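Local coordinates for stringent starvation protein B (Caulobacter vibrioides, PDB 2QAS) that probably acts as a dimeric adaptor that binds ssrA-tagged proteins and delivers them to the ClpX unfoldase for degradation, at residues R25-A30 against F120-S125; K33-P38 against W81-G86; Y48-T53 against P69-I74; S59-L64 against Q99-S104; T88-T93 against V105-L110. All coordinates share one frame; numbering follows the deposited sequence.

Interaction 1: R25-A30 against F120-S125; sequences RGVVKA and FALQFS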
# COMPACT_ATOMS: atom_id res chain seq x y z
N ARG A 25 2.37 -4.91 -0.39
CA ARG A 25 2.05 -6.22 -0.92
C ARG A 25 0.93 -6.01 -1.94
O ARG A 25 0.79 -6.77 -2.90
CB ARG A 25 1.57 -7.17 0.18
CG ARG A 25 2.67 -7.61 1.13
CD ARG A 25 2.15 -8.60 2.17
NE ARG A 25 3.22 -9.06 3.07
CZ ARG A 25 4.22 -9.85 2.70
NH1 ARG A 25 4.30 -10.29 1.45
NH2 ARG A 25 5.14 -10.21 3.59
N GLY A 26 0.17 -4.94 -1.73
CA GLY A 26 -0.93 -4.60 -2.61
C GLY A 26 -0.51 -4.26 -4.03
O GLY A 26 -1.33 -4.31 -4.95
N VAL A 27 0.76 -3.91 -4.22
CA VAL A 27 1.25 -3.58 -5.56
C VAL A 27 1.36 -4.89 -6.35
O VAL A 27 1.12 -4.93 -7.56
CB VAL A 27 2.65 -2.91 -5.52
CG1 VAL A 27 3.20 -2.75 -6.93
CG2 VAL A 27 2.54 -1.54 -4.86
N VAL A 28 1.72 -5.96 -5.65
CA VAL A 28 1.83 -7.27 -6.28
C VAL A 28 0.45 -7.67 -6.78
O VAL A 28 0.28 -8.09 -7.92
CB VAL A 28 2.35 -8.32 -5.29
CG1 VAL A 28 2.38 -9.68 -5.95
CG2 VAL A 28 3.75 -7.91 -4.80
N LYS A 29 -0.54 -7.53 -5.91
CA LYS A 29 -1.91 -7.86 -6.27
C LYS A 29 -2.41 -7.05 -7.45
O LYS A 29 -3.09 -7.56 -8.33
CB LYS A 29 -2.81 -7.63 -5.07
CG LYS A 29 -4.27 -7.65 -5.39
CD LYS A 29 -5.03 -7.52 -4.09
CE LYS A 29 -6.51 -7.36 -4.31
NZ LYS A 29 -7.13 -7.02 -3.00
N ALA A 30 -2.07 -5.77 -7.46
CA ALA A 30 -2.52 -4.92 -8.56
C ALA A 30 -1.80 -5.29 -9.86
O ALA A 30 -2.38 -5.22 -10.94
CB ALA A 30 -2.30 -3.46 -8.22
N PHE A 120 12.22 -2.96 -11.36
CA PHE A 120 11.46 -2.59 -10.18
C PHE A 120 11.40 -3.80 -9.25
O PHE A 120 11.01 -4.88 -9.67
CB PHE A 120 10.04 -2.15 -10.56
CG PHE A 120 9.17 -1.86 -9.38
CD1 PHE A 120 8.32 -2.84 -8.87
CD2 PHE A 120 9.26 -0.64 -8.72
CE1 PHE A 120 7.57 -2.61 -7.72
CE2 PHE A 120 8.51 -0.39 -7.56
CZ PHE A 120 7.67 -1.38 -7.06
N ALA A 121 11.78 -3.61 -7.99
CA ALA A 121 11.78 -4.71 -7.04
C ALA A 121 11.17 -4.35 -5.69
O ALA A 121 11.14 -3.19 -5.31
CB ALA A 121 13.20 -5.22 -6.84
N LEU A 122 10.68 -5.35 -4.97
CA LEU A 122 10.08 -5.16 -3.64
C LEU A 122 10.49 -6.34 -2.77
O LEU A 122 10.62 -7.46 -3.26
CB LEU A 122 8.55 -5.11 -3.72
CG LEU A 122 7.88 -3.93 -4.42
CD1 LEU A 122 6.38 -4.17 -4.46
CD2 LEU A 122 8.20 -2.63 -3.69
N GLN A 123 10.68 -6.10 -1.47
CA GLN A 123 11.05 -7.16 -0.54
C GLN A 123 10.14 -7.07 0.68
O GLN A 123 10.02 -6.01 1.29
CB GLN A 123 12.52 -7.01 -0.12
CG GLN A 123 13.52 -7.03 -1.29
CD GLN A 123 14.97 -6.77 -0.87
OE1 GLN A 123 15.53 -7.51 -0.04
NE2 GLN A 123 15.59 -5.73 -1.44
N PHE A 124 9.48 -8.17 1.03
CA PHE A 124 8.56 -8.18 2.17
C PHE A 124 8.99 -9.14 3.27
O PHE A 124 10.09 -9.69 3.25
CB PHE A 124 7.14 -8.57 1.74
CG PHE A 124 6.70 -7.95 0.45
CD1 PHE A 124 7.01 -8.54 -0.76
CD2 PHE A 124 5.94 -6.79 0.45
CE1 PHE A 124 6.58 -7.99 -1.95
CE2 PHE A 124 5.51 -6.22 -0.74
CZ PHE A 124 5.83 -6.83 -1.94
N SER A 125 8.07 -9.34 4.22
CA SER A 125 8.26 -10.22 5.38
C SER A 125 9.62 -10.02 6.04
O SER A 125 10.06 -10.84 6.84
CB SER A 125 8.10 -11.69 4.96
OG SER A 125 8.09 -12.54 6.10
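The guanidinium of Arg25 spreads over the near end of the Phe124 side chain. Phe124 CG lies 3.4 Å above its plane, offset toward the rim, while Ser125 CB comes in at the edge, in plane. The two planes differ by only 25°, yet the side chains run past each other in opposite directions, which brings the arginine stem close to the ring as well: Arg25 CG is 3.4 Å from Phe124 CD2. An extended chain from CG to NE lets the arginine reach this far from the helix. Its NH1 bonds to the carbonyl O of Leu110, which ties down the polar end.

Farther along the helix, Val28 CG2 meets Phe124 obliquely, 3.7 Å from CZ. With CG1 anti to the backbone N (chi1 177°), CG2 is the branch left on the ring side. The next layer is lighter, with Val27 CB 4.1 Å from Leu122 CD1 and Val27 CG1 4.4 Å from Phe120 CE1. Compact valines suit this surface, since they let helix 16-35 settle against strand 120-123, outermost in this chain's four-stranded sheet. Phe120 also stacks on Tyr16 of the second subunit, and Val27 packs on Ala23 of that subunit, so the contact borders the dimer interface. Between the segments the chemistry is van der Waals: Arg25 sets its guanidinium face against Phe124 CB and CG and adds stem methylenes, while NH1 has a hydrogen-bond partner in Leu110 O.

Interaction 2: K33-P38 against W81-G86; sequences KKAAAP and WDLAPG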
# COMPACT_ATOMS: atom_id res chain seq x y z
N LYS A 33 -3.29 -8.33 -11.41
CA LYS A 33 -4.60 -8.12 -12.03
C LYS A 33 -4.42 -7.63 -13.45
O LYS A 33 -5.25 -7.90 -14.31
CB LYS A 33 -5.46 -7.13 -11.22
CG LYS A 33 -6.03 -7.75 -9.95
CD LYS A 33 -7.05 -6.87 -9.26
CE LYS A 33 -7.71 -7.62 -8.09
NZ LYS A 33 -8.76 -6.82 -7.38
N LYS A 34 -3.34 -6.90 -13.69
CA LYS A 34 -3.07 -6.43 -15.04
C LYS A 34 -2.58 -7.62 -15.86
O LYS A 34 -2.83 -7.71 -17.06
CB LYS A 34 -2.01 -5.33 -15.03
CG LYS A 34 -2.43 -4.07 -14.29
CD LYS A 34 -1.41 -2.96 -14.47
CE LYS A 34 -1.84 -1.68 -13.75
NZ LYS A 34 -0.93 -0.54 -14.05
N ALA A 35 -1.88 -8.54 -15.21
CA ALA A 35 -1.35 -9.73 -15.87
C ALA A 35 -2.46 -10.73 -16.15
O ALA A 35 -2.36 -11.55 -17.07
CB ALA A 35 -0.28 -10.39 -15.00
N ALA A 36 -3.53 -10.67 -15.36
CA ALA A 36 -4.65 -11.58 -15.53
C ALA A 36 -5.61 -11.04 -16.58
O ALA A 36 -6.52 -11.74 -17.02
CB ALA A 36 -5.37 -11.78 -14.21
N ALA A 37 -5.39 -9.79 -16.99
CA ALA A 37 -6.24 -9.16 -17.99
C ALA A 37 -6.06 -9.85 -19.34
O ALA A 37 -4.94 -10.19 -19.73
CB ALA A 37 -5.88 -7.67 -18.12
N PRO A 38 -7.16 -10.06 -20.07
CA PRO A 38 -7.06 -10.73 -21.38
C PRO A 38 -6.00 -10.04 -22.24
O PRO A 38 -6.11 -8.85 -22.57
CB PRO A 38 -8.48 -10.59 -21.95
CG PRO A 38 -8.99 -9.32 -21.29
CD PRO A 38 -8.51 -9.48 -19.87
N TRP A 81 -0.90 -20.02 -17.19
CA TRP A 81 -2.26 -20.06 -17.68
C TRP A 81 -3.22 -19.84 -16.54
O TRP A 81 -2.89 -20.08 -15.38
CB TRP A 81 -2.52 -21.44 -18.29
CG TRP A 81 -1.67 -21.72 -19.48
CD1 TRP A 81 -1.99 -21.46 -20.78
CD2 TRP A 81 -0.32 -22.22 -19.48
NE1 TRP A 81 -0.92 -21.75 -21.60
CE2 TRP A 81 0.12 -22.22 -20.83
CE3 TRP A 81 0.55 -22.66 -18.48
CZ2 TRP A 81 1.40 -22.64 -21.20
CZ3 TRP A 81 1.83 -23.09 -18.85
CH2 TRP A 81 2.24 -23.07 -20.20
N ASP A 82 -4.40 -19.37 -16.91
CA ASP A 82 -5.48 -19.14 -15.96
C ASP A 82 -5.07 -18.45 -14.66
O ASP A 82 -5.37 -18.94 -13.57
CB ASP A 82 -6.14 -20.49 -15.68
CG ASP A 82 -6.55 -21.20 -16.97
OD1 ASP A 82 -7.37 -20.64 -17.75
OD2 ASP A 82 -6.06 -22.33 -17.22
N LEU A 83 -4.38 -17.32 -14.78
CA LEU A 83 -3.98 -16.56 -13.61
C LEU A 83 -5.27 -16.00 -13.01
O LEU A 83 -6.01 -15.27 -13.68
CB LEU A 83 -3.06 -15.42 -14.03
CG LEU A 83 -2.67 -14.43 -12.94
CD1 LEU A 83 -2.03 -15.15 -11.78
CD2 LEU A 83 -1.74 -13.41 -13.52
N ALA A 84 -5.55 -16.34 -11.76
CA ALA A 84 -6.76 -15.87 -11.08
C ALA A 84 -6.38 -15.18 -9.78
O ALA A 84 -6.25 -15.83 -8.74
CB ALA A 84 -7.68 -17.04 -10.79
N PRO A 85 -6.19 -13.86 -9.82
CA PRO A 85 -5.82 -13.10 -8.62
C PRO A 85 -7.01 -12.66 -7.77
O PRO A 85 -7.68 -11.67 -8.07
CB PRO A 85 -5.04 -11.92 -9.20
CG PRO A 85 -5.73 -11.66 -10.48
CD PRO A 85 -5.99 -13.05 -11.04
N GLY A 86 -7.27 -13.42 -6.71
CA GLY A 86 -8.36 -13.10 -5.81
C GLY A 86 -7.98 -11.89 -4.98
O GLY A 86 -6.96 -11.25 -5.25
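Leu83 holds CG anti to its backbone N (chi1 173°), and a second torsion of 57° leaves CD2 pointing at the helix, 3.7 Å from Ala35 CB. The side chain of Lys33 leaves with CG anti to its own carbonyl carbon (chi1 -76°) and then runs straight out. Its stem crosses Pro85 at a slant, Lys33 CG lying 4.0 Å from Pro85 CG.

Between these two pairs sits Ala36. Its CB is 3.5 Å from Pro85 CD and 4.0 Å from Leu83 CG, so a single methyl fills the notch between leucine and proline. The contact sets the C-terminal part of helix 16-35 on strand 81-85, an outermost strand, within this chain, of the three-stranded antiparallel sheet. Alternation along the strand explains which residues take part: Leu83 and Pro85 turn to the helix, whereas Ala84 between them faces away. Small alanines suit the helix side because they let the two backbones come close, with Ala36 and Leu83 CA atoms 5.4 Å apart. Leu83 also packs on Phe90 and Val92 of the neighbouring strand, and Pro85 on Tyr107. At the outer margin the long apolar stem of Lys33 covers proline, while its NZ carries on to a salt bridge with Glu87.

Interaction 3: Y48-T53 against P69-I74; sequences YITFKT and PDEMTI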
# COMPACT_ATOMS: atom_id res chain seq x y z
N TYR A 48 8.60 -11.87 -11.41
CA TYR A 48 9.27 -12.89 -10.63
C TYR A 48 8.66 -12.77 -9.24
O TYR A 48 8.81 -11.74 -8.58
CB TYR A 48 10.77 -12.65 -10.56
CG TYR A 48 11.53 -13.12 -11.78
CD1 TYR A 48 11.51 -12.38 -12.97
CD2 TYR A 48 12.22 -14.33 -11.77
CE1 TYR A 48 12.16 -12.83 -14.11
CE2 TYR A 48 12.87 -14.80 -12.91
CZ TYR A 48 12.84 -14.05 -14.08
OH TYR A 48 13.49 -14.53 -15.20
N ILE A 49 7.96 -13.80 -8.81
CA ILE A 49 7.32 -13.81 -7.50
C ILE A 49 8.01 -14.83 -6.62
O ILE A 49 8.16 -15.99 -7.00
CB ILE A 49 5.83 -14.23 -7.59
CG1 ILE A 49 5.10 -13.40 -8.64
CG2 ILE A 49 5.18 -14.10 -6.24
CD1 ILE A 49 5.11 -11.95 -8.35
N THR A 50 8.44 -14.42 -5.43
CA THR A 50 9.07 -15.37 -4.52
C THR A 50 8.19 -15.48 -3.28
O THR A 50 7.74 -14.47 -2.76
CB THR A 50 10.48 -14.90 -4.11
OG1 THR A 50 11.24 -14.61 -5.29
CG2 THR A 50 11.18 -16.00 -3.33
N PHE A 51 7.94 -16.70 -2.83
CA PHE A 51 7.10 -16.91 -1.66
C PHE A 51 7.55 -18.06 -0.75
O PHE A 51 8.30 -18.95 -1.15
CB PHE A 51 5.66 -17.18 -2.08
CG PHE A 51 5.49 -18.45 -2.87
CD1 PHE A 51 5.84 -18.50 -4.21
CD2 PHE A 51 5.00 -19.60 -2.26
CE1 PHE A 51 5.69 -19.68 -4.94
CE2 PHE A 51 4.84 -20.78 -2.97
CZ PHE A 51 5.19 -20.83 -4.32
N LYS A 52 7.03 -18.03 0.47
CA LYS A 52 7.33 -19.04 1.47
C LYS A 52 6.40 -20.22 1.23
O LYS A 52 5.19 -20.09 1.37
CB LYS A 52 7.10 -18.46 2.88
CG LYS A 52 7.91 -19.14 3.97
CD LYS A 52 9.39 -18.77 3.89
CE LYS A 52 10.24 -19.63 4.83
NZ LYS A 52 9.70 -19.64 6.22
N THR A 53 6.98 -21.35 0.86
CA THR A 53 6.24 -22.58 0.58
C THR A 53 5.41 -23.12 1.74
O THR A 53 4.34 -23.69 1.54
CB THR A 53 7.20 -23.69 0.13
OG1 THR A 53 7.90 -23.26 -1.04
CG2 THR A 53 6.45 -24.97 -0.17
N PRO A 69 11.45 -26.58 0.15
CA PRO A 69 11.26 -26.49 1.60
C PRO A 69 10.73 -25.16 2.12
O PRO A 69 9.66 -25.12 2.74
CB PRO A 69 12.65 -26.82 2.15
CG PRO A 69 13.57 -26.34 1.06
CD PRO A 69 12.87 -26.87 -0.16
N ASP A 70 11.46 -24.07 1.89
CA ASP A 70 10.98 -22.77 2.35
C ASP A 70 10.61 -21.77 1.25
O ASP A 70 9.45 -21.40 1.12
CB ASP A 70 11.99 -22.12 3.33
CG ASP A 70 13.25 -21.63 2.64
OD1 ASP A 70 13.83 -20.62 3.11
OD2 ASP A 70 13.68 -22.25 1.64
N GLU A 71 11.60 -21.35 0.46
CA GLU A 71 11.37 -20.37 -0.60
C GLU A 71 11.14 -20.99 -1.97
O GLU A 71 11.63 -22.09 -2.26
CB GLU A 71 12.57 -19.42 -0.70
CG GLU A 71 12.84 -18.62 0.56
CD GLU A 71 11.91 -17.44 0.71
OE1 GLU A 71 11.96 -16.54 -0.16
OE2 GLU A 71 11.12 -17.40 1.68
N MET A 72 10.40 -20.29 -2.82
CA MET A 72 10.15 -20.75 -4.18
C MET A 72 9.85 -19.55 -5.05
O MET A 72 8.99 -18.74 -4.71
CB MET A 72 8.98 -21.74 -4.25
CG MET A 72 8.79 -22.31 -5.66
SD MET A 72 7.48 -23.56 -5.86
CE MET A 72 6.92 -23.17 -7.48
N THR A 73 10.56 -19.44 -6.16
CA THR A 73 10.34 -18.35 -7.08
C THR A 73 9.65 -18.89 -8.33
O THR A 73 9.91 -20.02 -8.76
CB THR A 73 11.66 -17.68 -7.51
OG1 THR A 73 12.29 -17.09 -6.36
CG2 THR A 73 11.41 -16.59 -8.55
N ILE A 74 8.74 -18.10 -8.88
CA ILE A 74 8.06 -18.49 -10.10
C ILE A 74 8.14 -17.29 -11.00
O ILE A 74 8.20 -16.16 -10.53
CB ILE A 74 6.56 -18.88 -9.87
CG1 ILE A 74 5.76 -17.69 -9.35
CG2 ILE A 74 6.47 -20.06 -8.91
CD1 ILE A 74 4.33 -18.06 -9.01
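Backbone hydrogen bonds join Tyr48-Thr53 to Pro69-Ile74 as antiparallel neighbours in the four-stranded sheet, with 71-76 an outermost strand within the chain. Ile49 and Ile74 form a hydrogen-bonded pair, Ile49 N to Ile74 O at 2.9 Å and nearly straight at 164°. Phe51 and Met72 repeat the pattern, with Phe51 N 3.0 Å from Met72 O. Outside the pair, a bound peptide makes backbone hydrogen bonds with Thr73, consistent with a tag-binding edge.

Side-chain polar contacts lie on the Thr50 and Lys52 face. The hydroxyls Thr50 OG1 and Thr73 OG1 share a hydrogen bond of 2.9 Å, which gives each of the two buried threonine hydroxyls a partner. Next to them Glu71 folds back at chi2 (-79°), and its OE1 bonds to Thr111 on the far side of strand 47-52.

Apolar packing occupies the other face. Ile49 CB touches Ile74 CG1, and the Phe51 ring has Met72 CB over one face, a CH-pi contact 4.2 Å from the centroid. The Met-aromatic contact is oblique: Met72 SD stands 3.9 Å from Phe51 CZ, while Ile74 CG2 sits at the ring edge, 4.1 Å from Phe51 CE1.

Interaction 4: S59-L64 against Q99-S104; sequences SGPQDL and QPKRLS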
# COMPACT_ATOMS: atom_id res chain seq x y z
N SER A 59 -1.19 -23.84 -1.42
CA SER A 59 -1.47 -25.21 -1.81
C SER A 59 -0.81 -25.50 -3.15
O SER A 59 -0.62 -24.60 -3.98
CB SER A 59 -2.97 -25.42 -1.90
OG SER A 59 -3.56 -24.39 -2.68
N GLY A 60 -0.44 -26.75 -3.37
CA GLY A 60 0.19 -27.14 -4.61
C GLY A 60 0.45 -28.63 -4.58
O GLY A 60 0.22 -29.26 -3.55
N PRO A 61 0.91 -29.23 -5.69
CA PRO A 61 1.15 -30.67 -5.64
C PRO A 61 2.12 -30.96 -4.50
O PRO A 61 3.11 -30.25 -4.31
CB PRO A 61 1.75 -30.97 -7.01
CG PRO A 61 1.15 -29.91 -7.88
CD PRO A 61 1.26 -28.68 -7.01
N GLN A 62 1.81 -32.00 -3.72
CA GLN A 62 2.64 -32.38 -2.58
C GLN A 62 4.09 -32.61 -3.01
O GLN A 62 5.02 -32.20 -2.31
CB GLN A 62 2.08 -33.66 -1.95
CG GLN A 62 2.25 -33.73 -0.43
CD GLN A 62 1.69 -35.02 0.18
OE1 GLN A 62 2.24 -36.10 -0.03
NE2 GLN A 62 0.60 -34.90 0.93
N ASP A 63 4.28 -33.25 -4.15
CA ASP A 63 5.61 -33.53 -4.68
C ASP A 63 6.40 -32.24 -4.89
O ASP A 63 7.53 -32.11 -4.42
CB ASP A 63 5.51 -34.28 -6.01
CG ASP A 63 4.67 -33.54 -7.04
OD1 ASP A 63 3.43 -33.46 -6.86
OD2 ASP A 63 5.25 -33.01 -8.03
N LEU A 64 5.79 -31.30 -5.59
CA LEU A 64 6.41 -30.02 -5.88
C LEU A 64 6.80 -29.25 -4.62
O LEU A 64 7.93 -28.81 -4.48
CB LEU A 64 5.47 -29.18 -6.74
CG LEU A 64 5.90 -27.75 -7.08
CD1 LEU A 64 7.25 -27.77 -7.78
CD2 LEU A 64 4.84 -27.09 -7.95
N GLN A 99 5.20 -30.65 -17.20
CA GLN A 99 3.94 -31.07 -16.58
C GLN A 99 3.20 -29.89 -15.94
O GLN A 99 3.69 -29.28 -15.00
CB GLN A 99 4.19 -32.12 -15.49
CG GLN A 99 4.80 -33.41 -16.00
CD GLN A 99 3.81 -34.25 -16.77
OE1 GLN A 99 2.99 -34.96 -16.18
NE2 GLN A 99 3.85 -34.16 -18.09
N PRO A 100 2.00 -29.57 -16.44
CA PRO A 100 1.22 -28.46 -15.88
C PRO A 100 0.71 -28.73 -14.46
O PRO A 100 0.18 -29.80 -14.18
CB PRO A 100 0.10 -28.27 -16.90
CG PRO A 100 -0.11 -29.65 -17.45
CD PRO A 100 1.30 -30.19 -17.59
N LYS A 101 0.87 -27.74 -13.57
CA LYS A 101 0.44 -27.85 -12.18
C LYS A 101 -0.15 -26.54 -11.65
O LYS A 101 0.24 -25.45 -12.09
CB LYS A 101 1.62 -28.26 -11.29
CG LYS A 101 2.24 -29.59 -11.65
CD LYS A 101 3.51 -29.86 -10.86
CE LYS A 101 4.15 -31.19 -11.29
NZ LYS A 101 3.22 -32.36 -11.13
N ARG A 102 -1.08 -26.65 -10.71
CA ARG A 102 -1.75 -25.50 -10.11
C ARG A 102 -1.16 -25.07 -8.78
O ARG A 102 -0.70 -25.90 -7.99
CB ARG A 102 -3.23 -25.81 -9.91
CG ARG A 102 -4.13 -25.24 -10.99
CD ARG A 102 -4.88 -24.00 -10.51
NE ARG A 102 -4.89 -22.99 -11.55
CZ ARG A 102 -5.57 -21.86 -11.50
NH1 ARG A 102 -6.32 -21.57 -10.45
NH2 ARG A 102 -5.47 -20.99 -12.50
N LEU A 103 -1.19 -23.77 -8.52
CA LEU A 103 -0.66 -23.20 -7.29
C LEU A 103 -1.54 -22.09 -6.78
O LEU A 103 -2.12 -21.33 -7.56
CB LEU A 103 0.72 -22.60 -7.52
CG LEU A 103 1.93 -23.51 -7.69
CD1 LEU A 103 3.14 -22.63 -7.95
CD2 LEU A 103 2.14 -24.35 -6.43
N SER A 104 -1.63 -22.00 -5.46
CA SER A 104 -2.38 -20.95 -4.80
C SER A 104 -1.43 -20.32 -3.82
O SER A 104 -0.84 -21.00 -2.99
CB SER A 104 -3.59 -21.52 -4.07
OG SER A 104 -4.69 -21.57 -4.96
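A single antiparallel bridge attaches the loop before helix 62-67 to strand 99-106, an outermost strand, within this chain, of the three-stranded sheet. Ser59 and Ser104 make it as a hydrogen-bonded pair: Ser59 N reaches Ser104 O at 3.3 Å, and Ser104 N reaches Ser59 O at 3.2 Å. Both bonds are rather long.

After the bridge the chain turns apolar. Gly60, with no side chain of its own, lets Leu103 CD2 lie 3.9 Å from its CA. Pro61 stands at the N-cap position, right before the helix, where its compact ring offers an apolar surface to the methylenes of Lys101. Its CG rests against that stem, 3.8 Å from both Lys101 CB and CD, and the two side chains cross at a slant. Leu64, in the first turn, crosses Leu103 at about a right angle, their CD2 atoms 4.1 Å apart. Phe96 of the adjoining strand packs on both Leu64 and Lys101.

The lysine stem runs extended as far as CE, then bends (chi4 -57°), turning NZ toward Asp63. Asp63 OD2 and Lys101 NZ form a long salt bridge of 3.8 Å. Such a loose ion pair at an exposed margin probably adds little by itself; the single bridge probably fixes where the loop meets the strand, and lysine methylenes, proline and leucines provide the packing.

Interaction 5: T88-T93 against V105-L110; sequences TFFSVT and VPYAAL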
# COMPACT_ATOMS: atom_id res chain seq x y z
N THR A 88 -7.36 -11.94 -1.64
CA THR A 88 -6.40 -12.31 -0.60
C THR A 88 -5.29 -13.27 -1.04
O THR A 88 -4.29 -13.44 -0.34
CB THR A 88 -7.12 -12.92 0.62
OG1 THR A 88 -7.90 -14.05 0.19
CG2 THR A 88 -8.05 -11.89 1.25
N PHE A 89 -5.46 -13.89 -2.20
CA PHE A 89 -4.47 -14.83 -2.72
C PHE A 89 -4.67 -15.00 -4.23
O PHE A 89 -5.73 -14.65 -4.76
CB PHE A 89 -4.63 -16.18 -2.04
CG PHE A 89 -5.81 -16.96 -2.53
CD1 PHE A 89 -5.69 -17.81 -3.63
CD2 PHE A 89 -7.06 -16.80 -1.95
CE1 PHE A 89 -6.79 -18.48 -4.14
CE2 PHE A 89 -8.17 -17.46 -2.45
CZ PHE A 89 -8.04 -18.30 -3.55
N PHE A 90 -3.67 -15.54 -4.91
CA PHE A 90 -3.79 -15.78 -6.35
C PHE A 90 -3.44 -17.22 -6.68
O PHE A 90 -2.67 -17.87 -5.95
CB PHE A 90 -2.89 -14.83 -7.16
CG PHE A 90 -1.41 -15.10 -7.01
CD1 PHE A 90 -0.69 -14.55 -5.94
CD2 PHE A 90 -0.72 -15.87 -7.94
CE1 PHE A 90 0.69 -14.78 -5.81
CE2 PHE A 90 0.65 -16.10 -7.82
CZ PHE A 90 1.36 -15.55 -6.76
N SER A 91 -4.03 -17.74 -7.74
CA SER A 91 -3.72 -19.10 -8.17
C SER A 91 -3.35 -19.03 -9.65
O SER A 91 -3.82 -18.14 -10.37
CB SER A 91 -4.88 -20.07 -7.89
OG SER A 91 -6.08 -19.69 -8.53
N VAL A 92 -2.48 -19.94 -10.09
CA VAL A 92 -1.96 -19.97 -11.47
C VAL A 92 -1.55 -21.38 -11.86
O VAL A 92 -1.19 -22.19 -11.01
CB VAL A 92 -0.64 -19.15 -11.62
CG1 VAL A 92 -0.42 -18.78 -13.07
CG2 VAL A 92 -0.66 -17.93 -10.76
N THR A 93 -1.55 -21.65 -13.16
CA THR A 93 -1.11 -22.94 -13.66
C THR A 93 0.24 -22.69 -14.33
O THR A 93 0.36 -21.81 -15.18
CB THR A 93 -2.05 -23.50 -14.71
OG1 THR A 93 -3.32 -23.77 -14.10
CG2 THR A 93 -1.49 -24.80 -15.29
N VAL A 105 -1.26 -19.01 -3.93
CA VAL A 105 -0.35 -18.30 -3.05
C VAL A 105 -0.98 -17.07 -2.43
O VAL A 105 -1.54 -16.23 -3.14
CB VAL A 105 0.93 -17.88 -3.82
CG1 VAL A 105 1.88 -17.15 -2.88
CG2 VAL A 105 1.58 -19.10 -4.43
N PRO A 106 -0.93 -16.95 -1.09
CA PRO A 106 -1.53 -15.77 -0.46
C PRO A 106 -0.55 -14.62 -0.63
O PRO A 106 0.66 -14.85 -0.74
CB PRO A 106 -1.68 -16.19 1.01
CG PRO A 106 -1.69 -17.69 0.96
CD PRO A 106 -0.64 -17.98 -0.08
N TYR A 107 -1.05 -13.40 -0.68
CA TYR A 107 -0.14 -12.28 -0.81
C TYR A 107 0.71 -12.18 0.45
O TYR A 107 1.81 -11.64 0.42
CB TYR A 107 -0.93 -11.00 -1.07
CG TYR A 107 -1.74 -11.11 -2.33
CD1 TYR A 107 -3.12 -11.19 -2.29
CD2 TYR A 107 -1.11 -11.19 -3.58
CE1 TYR A 107 -3.87 -11.36 -3.46
CE2 TYR A 107 -1.84 -11.36 -4.75
CZ TYR A 107 -3.22 -11.44 -4.69
OH TYR A 107 -3.96 -11.63 -5.83
N ALA A 108 0.20 -12.74 1.54
CA ALA A 108 0.92 -12.73 2.81
C ALA A 108 2.17 -13.61 2.74
O ALA A 108 3.16 -13.36 3.44
CB ALA A 108 0.00 -13.24 3.91
N ALA A 109 2.15 -14.62 1.88
CA ALA A 109 3.30 -15.51 1.76
C ALA A 109 4.45 -14.89 0.97
O ALA A 109 5.58 -15.34 1.07
CB ALA A 109 2.87 -16.82 1.13
N LEU A 110 4.16 -13.85 0.20
CA LEU A 110 5.17 -13.19 -0.61
C LEU A 110 6.36 -12.65 0.17
O LEU A 110 6.21 -12.14 1.28
CB LEU A 110 4.55 -12.04 -1.40
CG LEU A 110 4.05 -12.39 -2.79
CD1 LEU A 110 3.18 -13.63 -2.76
CD2 LEU A 110 3.28 -11.19 -3.32
O HOH W 1 -2.95 -12.81 2.08
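Phe90 and Val105 exchange two backbone hydrogen bonds, Val105 N to Phe90 O at 2.7 Å and 171°, and Phe90 N to Val105 O at 2.9 Å. They are a hydrogen-bonded pair of the beta hairpin 89-96/99-106, at the end away from its turn. Beyond it Tyr107 N gives a longer bond of 3.3 Å to Thr88 O as the chain leaves the strand. That carbonyl receives two bonds, from Tyr107 N and from a water that also accepts from Ala108 N.

Between these bonds lies the non-hydrogen-bonded pair Phe89 and Pro106; proline, which has no N-H to give, suits such a site. Their side chains meet on the outer face, CB to CB at 4.2 Å. On the opposite, buried face Phe90 and Val105 point the same way, and Val105 CB sits over one face of the ring in a CH-pi contact. The Phe90 CG lies between its backbone N and carbonyl carbon (chi1 69°), placing the ring over Val105. Tyr107 joins obliquely, its OH bonded to Gly86 O, and Leu32 of helix 16-35 covers both aromatics. At the Phe90 ring edge, Leu110 CD1 stands 4.1 Å from CE1.

Overall arrangement
Interactions 3 and 5 are the most buried, pairing strands of the four-stranded and three-stranded sheets respectively through backbone bonds, with apolar packing on one face and, in interaction 3, polar side chains on the other; they meet where Phe51 packs on Val105. Interactions 1 and 2 share helix 16-35 but set different parts of it on different sheets, both by side-chain packing alone. Interaction 1 lies deeper and borders the second subunit, whereas interaction 2 is a surface contact. Interaction 4 uses strand 99-106, as does interaction 5, but farther out, about 13 Å away between centres, and mixes a lone bridge with a long salt bridge. Val28 against Leu110 links interactions 1 and 5, and Met72 against Leu103 links interactions 3 and 4.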